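Local coordinates for protein putative sulfatase yidJ (Bacteroides fragilis, PDB 2QZU) that belongs to the sulfatase family and probably hydrolyses sulfate esters as a metal-dependent arylsulfatase, at residues Val143-Tyr146 with Asn147-Gly150; Thr187-Arg190 with Asp191-Tyr194; Arg463-Lys466 with Thr467-Glu470. One frame throughout, in Å; residues are numbered along the deposited sequence.

Contact 1 of 3, residues Val143-Tyr146 with Asn147-Gly150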
ATOM      1  N   VAL A 143       7.953  11.670 -16.007  1.00  9.04           N
ATOM      2  CA  VAL A 143       6.529  11.714 -16.317  1.00 11.03           C
ATOM      3  C   VAL A 143       5.770  11.646 -14.995  1.00 14.70           C
ATOM      4  O   VAL A 143       6.235  11.034 -14.028  1.00 10.84           O
ATOM      5  CB  VAL A 143       6.092  10.557 -17.248  1.00 12.60           C
ATOM      6  CG1 VAL A 143       6.772  10.701 -18.605  1.00 10.89           C
ATOM      7  CG2 VAL A 143       6.417   9.217 -16.626  1.00 12.13           C
ATOM      8  N   ASP A 144       4.598  12.268 -14.970  1.00 11.01           N
ATOM      9  CA  ASP A 144       3.790  12.365 -13.759  1.00 15.06           C
ATOM     10  C   ASP A 144       2.967  11.173 -13.258  1.00 10.97           C
ATOM     11  O   ASP A 144       1.736  11.234 -13.228  1.00 12.98           O
ATOM     12  CB  ASP A 144       2.883  13.600 -13.885  1.00 15.39           C
ATOM     13  CG  ASP A 144       2.212  13.974 -12.577  1.00 21.60           C
ATOM     14  OD1 ASP A 144       2.877  13.890 -11.524  1.00 32.00           O
ATOM     15  OD2 ASP A 144       1.025  14.366 -12.607  1.00 26.39           O
ATOM     16  N   THR A 145       3.641  10.094 -12.862  1.00 10.06           N
ATOM     17  CA  THR A 145       2.950   8.936 -12.286  1.00 10.32           C
ATOM     18  C   THR A 145       3.499   8.764 -10.871  1.00  9.72           C
ATOM     19  O   THR A 145       4.605   9.219 -10.574  1.00  8.19           O
ATOM     20  CB  THR A 145       3.154   7.632 -13.101  1.00  8.91           C
ATOM     21  OG1 THR A 145       4.547   7.405 -13.319  1.00 11.31           O
ATOM     22  CG2 THR A 145       2.421   7.726 -14.434  1.00  5.90           C
ATOM     23  N   TYR A 146       2.731   8.114 -10.000  1.00  8.65           N
ATOM     24  CA  TYR A 146       3.128   7.955  -8.601  1.00  9.83           C
ATOM     25  C   TYR A 146       4.517   7.377  -8.339  1.00 13.55           C
ATOM     26  O   TYR A 146       5.195   7.801  -7.399  1.00  8.75           O
ATOM     27  CB  TYR A 146       2.090   7.120  -7.838  1.00  8.61           C
ATOM     28  CG  TYR A 146       2.277   5.634  -8.000  1.00  8.91           C
ATOM     29  CD1 TYR A 146       1.784   4.971  -9.121  1.00  6.22           C
ATOM     30  CD2 TYR A 146       3.024   4.904  -7.073  1.00  8.88           C
ATOM     31  CE1 TYR A 146       2.036   3.623  -9.321  1.00 10.31           C
ATOM     32  CE2 TYR A 146       3.286   3.561  -7.265  1.00  3.43           C
ATOM     33  CZ  TYR A 146       2.790   2.926  -8.398  1.00 10.56           C
ATOM     34  OH  TYR A 146       3.086   1.612  -8.646  1.00  9.50           O
ATOM     35  N   ASN A 147       4.942   6.410  -9.151  1.00 10.25           N
ATOM     36  CA  ASN A 147       6.244   5.785  -8.951  1.00  7.86           C
ATOM     37  C   ASN A 147       7.429   6.593  -9.472  1.00  6.97           C
ATOM     38  O   ASN A 147       8.540   6.076  -9.590  1.00 11.18           O
ATOM     39  CB  ASN A 147       6.254   4.366  -9.538  1.00  6.89           C
ATOM     40  CG  ASN A 147       5.823   4.311 -11.001  1.00  8.45           C
ATOM     41  OD1 ASN A 147       5.226   5.248 -11.533  1.00  9.05           O
ATOM     42  ND2 ASN A 147       6.112   3.188 -11.651  1.00  6.51           N
ATOM     43  N   ASN A 148       7.184   7.862  -9.776  1.00  7.09           N
ATOM     44  CA  ASN A 148       8.236   8.752 -10.251  1.00  9.11           C
ATOM     45  C   ASN A 148       8.416   9.907  -9.275  1.00 10.69           C
ATOM     46  O   ASN A 148       9.200  10.826  -9.517  1.00 10.53           O
ATOM     47  CB  ASN A 148       7.909   9.283 -11.644  1.00  6.26           C
ATOM     48  CG  ASN A 148       8.252   8.290 -12.734  1.00  6.95           C
ATOM     49  OD1 ASN A 148       8.693   7.170 -12.456  1.00  7.38           O
ATOM     50  ND2 ASN A 148       8.057   8.694 -13.980  1.00 12.16           N
ATOM     51  N   ARG A 149       7.676   9.852  -8.173  1.00 14.68           N
ATOM     52  CA  ARG A 149       7.764  10.866  -7.128  1.00 11.31           C
ATOM     53  C   ARG A 149       8.772  10.364  -6.099  1.00 13.97           C
ATOM     54  O   ARG A 149       8.811   9.172  -5.787  1.00 17.34           O
ATOM     55  CB  ARG A 149       6.408  11.064  -6.441  1.00 12.86           C
ATOM     56  CG  ARG A 149       5.300  11.622  -7.324  1.00  9.15           C
ATOM     57  CD  ARG A 149       5.639  13.012  -7.851  1.00 14.06           C
ATOM     58  NE  ARG A 149       4.548  13.576  -8.645  1.00 20.53           N
ATOM     59  CZ  ARG A 149       3.567  14.328  -8.152  1.00 24.33           C
ATOM     60  NH1 ARG A 149       3.534  14.620  -6.859  1.00 26.22           N
ATOM     61  NH2 ARG A 149       2.615  14.791  -8.954  1.00 23.80           N
ATOM     62  N   GLY A 150       9.586  11.268  -5.572  1.00 12.11           N
ATOM     63  CA  GLY A 150      10.564  10.865  -4.582  1.00 19.32           C
ATOM     64  C   GLY A 150      11.986  10.813  -5.106  1.00 14.96           C
ATOM     65  O   GLY A 150      12.307  11.406  -6.134  1.00 18.86           O
TER
HETATM   66  O   HOH W   1       6.070  12.139 -10.764  1.00 28.40           O
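An inverse gamma turn centred on Asp144 opens a partly buried loop between strands 126-130 and 168-172, and its first carbonyl is shared with Asn148 from across the contact. Val143 O accepts the turn bond from Thr145 N and also the side-chain amide of Asn148, with Asn148 ND2 to Val143 O at 3.0 Å; both donors reach the oxygen from the same face of its carbonyl plane. Asn148 OD1, at the other end of that amide, takes the backbone N-H groups of Trp154 and Asn155. A second backbone link, Asn148 N to Thr145 O at 3.0 Å, closes the next turn. The two strands that this irregular coil joins belong to the large mixed sheet. A salt bridge spans the turn: the syn lone pair of Asp144 OD1 receives Arg149 NH2 at 2.7 Å, nearly straight at 167°, with carboxylate and guanidinium almost coplanar. Thr145 OG1, set between its backbone N and carbonyl carbon (chi1 52°), donates to Asn147 OD1 over 2.9 Å. The Asn147 amide is stacked over the Tyr146 ring, Asn147 CB making a CH-pi contact 4.0 Å from the ring centroid. Asn147 ND2 is bound by Thr174 O and Tyr146 OH by Asp176 N, while Lys24 of the second subunit hydrogen-bonds Tyr146 O through its NZ.

Contact 2 of 3, residues Thr187-Arg190 with Asp191-Tyr194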
ATOM      1  N   THR A 187       0.266   7.125 -30.803  1.00  9.77           N
ATOM      2  CA  THR A 187       0.674   8.491 -31.124  1.00 14.60           C
ATOM      3  C   THR A 187       0.730   9.504 -29.981  1.00 13.72           C
ATOM      4  O   THR A 187       1.057  10.673 -30.202  1.00 11.77           O
ATOM      5  CB  THR A 187      -0.230   9.077 -32.220  1.00 15.76           C
ATOM      6  OG1 THR A 187      -1.597   9.013 -31.792  1.00 19.61           O
ATOM      7  CG2 THR A 187      -0.068   8.296 -33.512  1.00 19.07           C
ATOM      8  N   ALA A 188       0.427   9.071 -28.765  1.00 11.63           N
ATOM      9  CA  ALA A 188       0.442   9.986 -27.629  1.00 14.72           C
ATOM     10  C   ALA A 188       1.838  10.501 -27.287  1.00 12.26           C
ATOM     11  O   ALA A 188       2.808   9.738 -27.271  1.00 12.92           O
ATOM     12  CB  ALA A 188      -0.164   9.305 -26.403  1.00  9.74           C
ATOM     13  N   PRO A 189       1.968  11.814 -27.037  1.00 12.41           N
ATOM     14  CA  PRO A 189       3.296  12.327 -26.689  1.00 12.67           C
ATOM     15  C   PRO A 189       3.650  11.900 -25.258  1.00  9.28           C
ATOM     16  O   PRO A 189       2.801  11.394 -24.519  1.00 10.02           O
ATOM     17  CB  PRO A 189       3.138  13.844 -26.846  1.00 12.87           C
ATOM     18  CG  PRO A 189       1.691  14.071 -26.583  1.00 14.97           C
ATOM     19  CD  PRO A 189       1.029  12.918 -27.298  1.00 12.96           C
ATOM     20  N   ARG A 190       4.905  12.117 -24.879  1.00  9.54           N
ATOM     21  CA  ARG A 190       5.416  11.733 -23.568  1.00  7.76           C
ATOM     22  C   ARG A 190       4.560  12.067 -22.350  1.00  8.34           C
ATOM     23  O   ARG A 190       4.416  11.240 -21.449  1.00 11.71           O
ATOM     24  CB  ARG A 190       6.823  12.314 -23.379  1.00  6.70           C
ATOM     25  CG  ARG A 190       7.514  11.909 -22.081  1.00 12.82           C
ATOM     26  CD  ARG A 190       9.003  12.260 -22.127  1.00 10.75           C
ATOM     27  NE  ARG A 190       9.738  11.755 -20.970  1.00 11.70           N
ATOM     28  CZ  ARG A 190       9.995  12.455 -19.869  1.00 16.66           C
ATOM     29  NH1 ARG A 190       9.579  13.711 -19.758  1.00 13.53           N
ATOM     30  NH2 ARG A 190      10.676  11.897 -18.877  1.00 12.98           N
ATOM     31  N   ASP A 191       3.989  13.267 -22.311  1.00  9.25           N
ATOM     32  CA  ASP A 191       3.179  13.655 -21.161  1.00 15.25           C
ATOM     33  C   ASP A 191       1.675  13.481 -21.355  1.00 13.66           C
ATOM     34  O   ASP A 191       0.879  14.014 -20.576  1.00 17.73           O
ATOM     35  CB  ASP A 191       3.492  15.104 -20.774  1.00 18.08           C
ATOM     36  CG  ASP A 191       4.949  15.297 -20.375  1.00 29.42           C
ATOM     37  OD1 ASP A 191       5.402  14.613 -19.428  1.00 24.18           O
ATOM     38  OD2 ASP A 191       5.641  16.126 -21.005  1.00 26.47           O
ATOM     39  N   SER A 192       1.289  12.718 -22.372  1.00  9.56           N
ATOM     40  CA  SER A 192      -0.122  12.494 -22.656  1.00  6.82           C
ATOM     41  C   SER A 192      -0.611  11.059 -22.470  1.00 10.76           C
ATOM     42  O   SER A 192      -1.411  10.557 -23.270  1.00 13.71           O
ATOM     43  CB  SER A 192      -0.448  12.969 -24.071  1.00 13.11           C
ATOM     44  OG  SER A 192      -0.337  14.379 -24.158  1.00 17.16           O
ATOM     45  N   PHE A 193      -0.126  10.399 -21.425  1.00  8.61           N
ATOM     46  CA  PHE A 193      -0.574   9.049 -21.125  1.00  8.75           C
ATOM     47  C   PHE A 193      -1.979   9.205 -20.545  1.00 10.89           C
ATOM     48  O   PHE A 193      -2.378  10.309 -20.179  1.00 13.61           O
ATOM     49  CB  PHE A 193       0.344   8.375 -20.096  1.00  7.05           C
ATOM     50  CG  PHE A 193       0.644   9.225 -18.889  1.00  8.21           C
ATOM     51  CD1 PHE A 193       1.692  10.141 -18.911  1.00 13.15           C
ATOM     52  CD2 PHE A 193      -0.131   9.118 -17.740  1.00 19.90           C
ATOM     53  CE1 PHE A 193       1.967  10.939 -17.803  1.00 15.62           C
ATOM     54  CE2 PHE A 193       0.134   9.913 -16.626  1.00 11.97           C
ATOM     55  CZ  PHE A 193       1.187  10.824 -16.657  1.00 17.36           C
ATOM     56  N   TYR A 194      -2.727   8.110 -20.471  1.00  7.83           N
ATOM     57  CA  TYR A 194      -4.080   8.156 -19.928  1.00  9.32           C
ATOM     58  C   TYR A 194      -4.305   7.036 -18.929  1.00  8.86           C
ATOM     59  O   TYR A 194      -3.625   6.011 -18.965  1.00  8.52           O
ATOM     60  CB  TYR A 194      -5.119   8.035 -21.047  1.00  9.60           C
ATOM     61  CG  TYR A 194      -5.010   6.755 -21.849  1.00 10.83           C
ATOM     62  CD1 TYR A 194      -4.152   6.671 -22.941  1.00  8.90           C
ATOM     63  CD2 TYR A 194      -5.760   5.626 -21.510  1.00  7.12           C
ATOM     64  CE1 TYR A 194      -4.039   5.500 -23.680  1.00  8.40           C
ATOM     65  CE2 TYR A 194      -5.652   4.443 -22.246  1.00  8.52           C
ATOM     66  CZ  TYR A 194      -4.790   4.392 -23.329  1.00  8.67           C
ATOM     67  OH  TYR A 194      -4.673   3.242 -24.075  1.00 11.60           O
TER
HETATM   68  O   HOH W   2       8.161  15.545 -21.567  1.00 12.02           O
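Pro189 and Ser192 are the ends of a type I beta turn that reverses the chain in the loop between strands 182-183 and 194-195, the two strands of a small antiparallel hairpin. The closing bond runs from Ser192 N to Pro189 O, 2.9 Å long with an N-H...O angle of 160°. The side chains at the two ends of the turn are pressed together as well. Ser192 CB sits 3.5 Å from Pro189 CG, tighter than ordinary carbon packing, and Ser192 OG lies 3.2 Å from the same Pro189 CG. Beside them, the methyl of Ala188 rests against the backbone oxygen of Ser192.

The polar groups at the head of the turn are largely satisfied from beyond it. Arg190 leaves the backbone with CG opposite its N (chi1 -176°) and stays extended to NE, which carries the guanidinium to Glu156 OE2 for a salt bridge through NE. Its NH1 donates to Pro141 O, and Tyr139 meets the group in a cation-pi contact. The carboxylate of Asp191 makes no direct bond to this guanidinium: OD1 stays 4.3 Å from Arg190 NH1 and well out of the guanidinium plane, so any attraction between them is probably through charge, with no N-H pointing at the oxygen. Arg190 O accepts the indole N-H of Trp184, and the edge of the Phe193 ring approaches this oxygen too. A water bridges the two charged side chains, accepting from Arg190 NH1 at 2.9 Å in the guanidinium plane and donating to Asp191 OD2 at 2.6 Å.

Contact 3 of 3, residues Arg463-Lys466 with Thr467-Glu470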
ATOM      1  N   ARG A 463      34.900 -25.206 -13.402  1.00 13.14           N
ATOM      2  CA  ARG A 463      35.449 -25.114 -14.749  1.00 16.14           C
ATOM      3  C   ARG A 463      34.317 -24.953 -15.757  1.00 12.28           C
ATOM      4  O   ARG A 463      34.453 -24.230 -16.741  1.00 10.52           O
ATOM      5  CB  ARG A 463      36.293 -26.347 -15.101  1.00 20.65           C
ATOM      6  CG  ARG A 463      35.553 -27.670 -15.110  1.00 30.09           C
ATOM      7  CD  ARG A 463      36.400 -28.732 -15.806  1.00 55.96           C
ATOM      8  NE  ARG A 463      35.845 -30.078 -15.679  1.00 59.10           N
ATOM      9  CZ  ARG A 463      35.838 -30.779 -14.550  1.00 65.39           C
ATOM     10  NH1 ARG A 463      36.356 -30.261 -13.444  1.00 67.18           N
ATOM     11  NH2 ARG A 463      35.316 -31.998 -14.526  1.00 67.33           N
ATOM     12  N   GLN A 464      33.195 -25.615 -15.493  1.00 12.33           N
ATOM     13  CA  GLN A 464      32.044 -25.534 -16.383  1.00  9.37           C
ATOM     14  C   GLN A 464      31.513 -24.097 -16.426  1.00 11.46           C
ATOM     15  O   GLN A 464      31.159 -23.593 -17.490  1.00 10.82           O
ATOM     16  CB  GLN A 464      30.949 -26.502 -15.917  1.00  8.37           C
ATOM     17  CG  GLN A 464      29.751 -26.596 -16.858  1.00 20.20           C
ATOM     18  CD  GLN A 464      28.702 -27.598 -16.395  1.00 17.19           C
ATOM     19  OE1 GLN A 464      27.621 -27.693 -16.979  1.00 27.19           O
ATOM     20  NE2 GLN A 464      29.018 -28.353 -15.346  1.00 24.49           N
ATOM     21  N   LEU A 465      31.484 -23.435 -15.271  1.00 10.69           N
ATOM     22  CA  LEU A 465      30.998 -22.054 -15.190  1.00 10.45           C
ATOM     23  C   LEU A 465      31.970 -21.131 -15.920  1.00  9.56           C
ATOM     24  O   LEU A 465      31.562 -20.260 -16.688  1.00 12.53           O
ATOM     25  CB  LEU A 465      30.894 -21.607 -13.726  1.00 14.26           C
ATOM     26  CG  LEU A 465      29.769 -20.655 -13.296  1.00 15.10           C
ATOM     27  CD1 LEU A 465      30.244 -19.855 -12.099  1.00  9.09           C
ATOM     28  CD2 LEU A 465      29.358 -19.725 -14.419  1.00 12.69           C
ATOM     29  N   LYS A 466      33.262 -21.325 -15.668  1.00 10.69           N
ATOM     30  CA  LYS A 466      34.284 -20.504 -16.304  1.00  9.48           C
ATOM     31  C   LYS A 466      34.179 -20.603 -17.823  1.00  8.00           C
ATOM     32  O   LYS A 466      34.245 -19.593 -18.527  1.00 13.49           O
ATOM     33  CB  LYS A 466      35.677 -20.941 -15.840  1.00 11.00           C
ATOM     34  CG  LYS A 466      36.792 -19.989 -16.248  1.00 10.96           C
ATOM     35  CD  LYS A 466      38.131 -20.458 -15.698  1.00 18.02           C
ATOM     36  CE  LYS A 466      39.279 -19.589 -16.186  1.00 18.03           C
ATOM     37  NZ  LYS A 466      39.214 -18.193 -15.672  1.00 26.11           N
ATOM     38  N   THR A 467      34.010 -21.822 -18.326  1.00 12.75           N
ATOM     39  CA  THR A 467      33.887 -22.041 -19.764  1.00 16.48           C
ATOM     40  C   THR A 467      32.663 -21.299 -20.302  1.00 15.71           C
ATOM     41  O   THR A 467      32.716 -20.701 -21.380  1.00 16.02           O
ATOM     42  CB  THR A 467      33.756 -23.545 -20.088  1.00 18.02           C
ATOM     43  OG1 THR A 467      34.925 -24.235 -19.626  1.00 18.46           O
ATOM     44  CG2 THR A 467      33.608 -23.759 -21.587  1.00 18.04           C
ATOM     45  N   TRP A 468      31.571 -21.339 -19.543  1.00 13.20           N
ATOM     46  CA  TRP A 468      30.337 -20.660 -19.928  1.00 11.76           C
ATOM     47  C   TRP A 468      30.534 -19.150 -19.984  1.00 10.99           C
ATOM     48  O   TRP A 468      30.116 -18.491 -20.936  1.00 12.06           O
ATOM     49  CB  TRP A 468      29.205 -20.988 -18.938  1.00 11.18           C
ATOM     50  CG  TRP A 468      27.987 -20.127 -19.138  1.00  6.43           C
ATOM     51  CD1 TRP A 468      27.651 -19.001 -18.443  1.00  9.68           C
ATOM     52  CD2 TRP A 468      26.997 -20.277 -20.160  1.00  6.98           C
ATOM     53  NE1 TRP A 468      26.515 -18.434 -18.974  1.00  5.39           N
ATOM     54  CE2 TRP A 468      26.092 -19.197 -20.028  1.00  7.64           C
ATOM     55  CE3 TRP A 468      26.788 -21.216 -21.178  1.00 15.80           C
ATOM     56  CZ2 TRP A 468      24.994 -19.034 -20.877  1.00 14.66           C
ATOM     57  CZ3 TRP A 468      25.692 -21.051 -22.025  1.00 15.92           C
ATOM     58  CH2 TRP A 468      24.812 -19.969 -21.866  1.00 13.92           C
ATOM     59  N   LEU A 469      31.174 -18.599 -18.957  1.00  9.92           N
ATOM     60  CA  LEU A 469      31.399 -17.165 -18.919  1.00  9.14           C
ATOM     61  C   LEU A 469      32.339 -16.711 -20.040  1.00  7.97           C
ATOM     62  O   LEU A 469      32.167 -15.627 -20.597  1.00  9.78           O
ATOM     63  CB  LEU A 469      31.926 -16.761 -17.538  1.00  5.48           C
ATOM     64  CG  LEU A 469      30.930 -17.075 -16.404  1.00  7.91           C
ATOM     65  CD1 LEU A 469      31.584 -16.860 -15.047  1.00  9.71           C
ATOM     66  CD2 LEU A 469      29.692 -16.187 -16.542  1.00  5.68           C
ATOM     67  N   GLU A 470      33.324 -17.539 -20.386  1.00  9.64           N
ATOM     68  CA  GLU A 470      34.248 -17.187 -21.463  1.00 14.03           C
ATOM     69  C   GLU A 470      33.512 -17.207 -22.810  1.00 12.59           C
ATOM     70  O   GLU A 470      33.703 -16.329 -23.652  1.00 11.47           O
ATOM     71  CB  GLU A 470      35.434 -18.164 -21.490  1.00 15.15           C
ATOM     72  CG  GLU A 470      36.311 -18.089 -20.238  1.00 20.07           C
ATOM     73  CD  GLU A 470      37.455 -19.091 -20.236  1.00 27.86           C
ATOM     74  OE1 GLU A 470      37.191 -20.301 -20.387  1.00 23.55           O
ATOM     75  OE2 GLU A 470      38.618 -18.667 -20.070  1.00 38.12           O
TER
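With chi1 at -60°, Thr467 holds OG1 beside its own backbone N and opposite its carbonyl carbon, which turns the hydroxyl back toward Arg463 one helical turn earlier. Thr467 OG1 donates to Arg463 O over 2.9 Å. Because Thr467 N reaches the same oxygen, also at 2.9 Å, Arg463 O is gripped twice, by donors on opposite faces of its carbonyl plane. This is the familiar way in which a helical threonine returns its hydroxyl to the carbonyl four residues before it. The same i to i+4 bonding continues here in helix 455-471 near the C terminus, as in Leu469 N to Leu465 O at 2.8 Å and 163°. On the buried side of the helix, Leu465 CD2 crosses to Leu469, 3.7 Å from both CG and CD1 of that residue, and both leucines lean on strand 412-417 of the four-stranded antiparallel sheet. Trp468 adds CD1 of its indole, 4.4 Å from Leu465 CD2; its NE1 bonds Tyr402 OH, and Tyr88 meets the ring edge-to-face. Lys466 runs extended until it bends at chi4, and its NZ donates to the carbonyls of Ala477 and Ile480. Glu470 OE2 remains 4.5 Å from Lys466 NZ, beyond salt-bridge distance, where any attraction would be weak, while Glu470 CG packs on Lys466 O.

From the N terminus the three contacts follow in series, none nested in or crossing another. Contact 1 closes turns within the loop between strands 126-130 and 168-172 of the large mixed sheet; contact 2 then folds the loop of the 182-183/194-195 hairpin. These two adjoin, their centres 15 Å apart: the Phe193 ring packs on Asp144, with Phe193 CZ 3.5 Å from Asp144 O, and also meets Thr145 and Val143, so the hairpin loop lies against the earlier loop. Contact 3 belongs to helix 455-471, set on the four-stranded antiparallel sheet, and its centre is about 46 Å from that of contact 2, on the opposite side of the chain's centre.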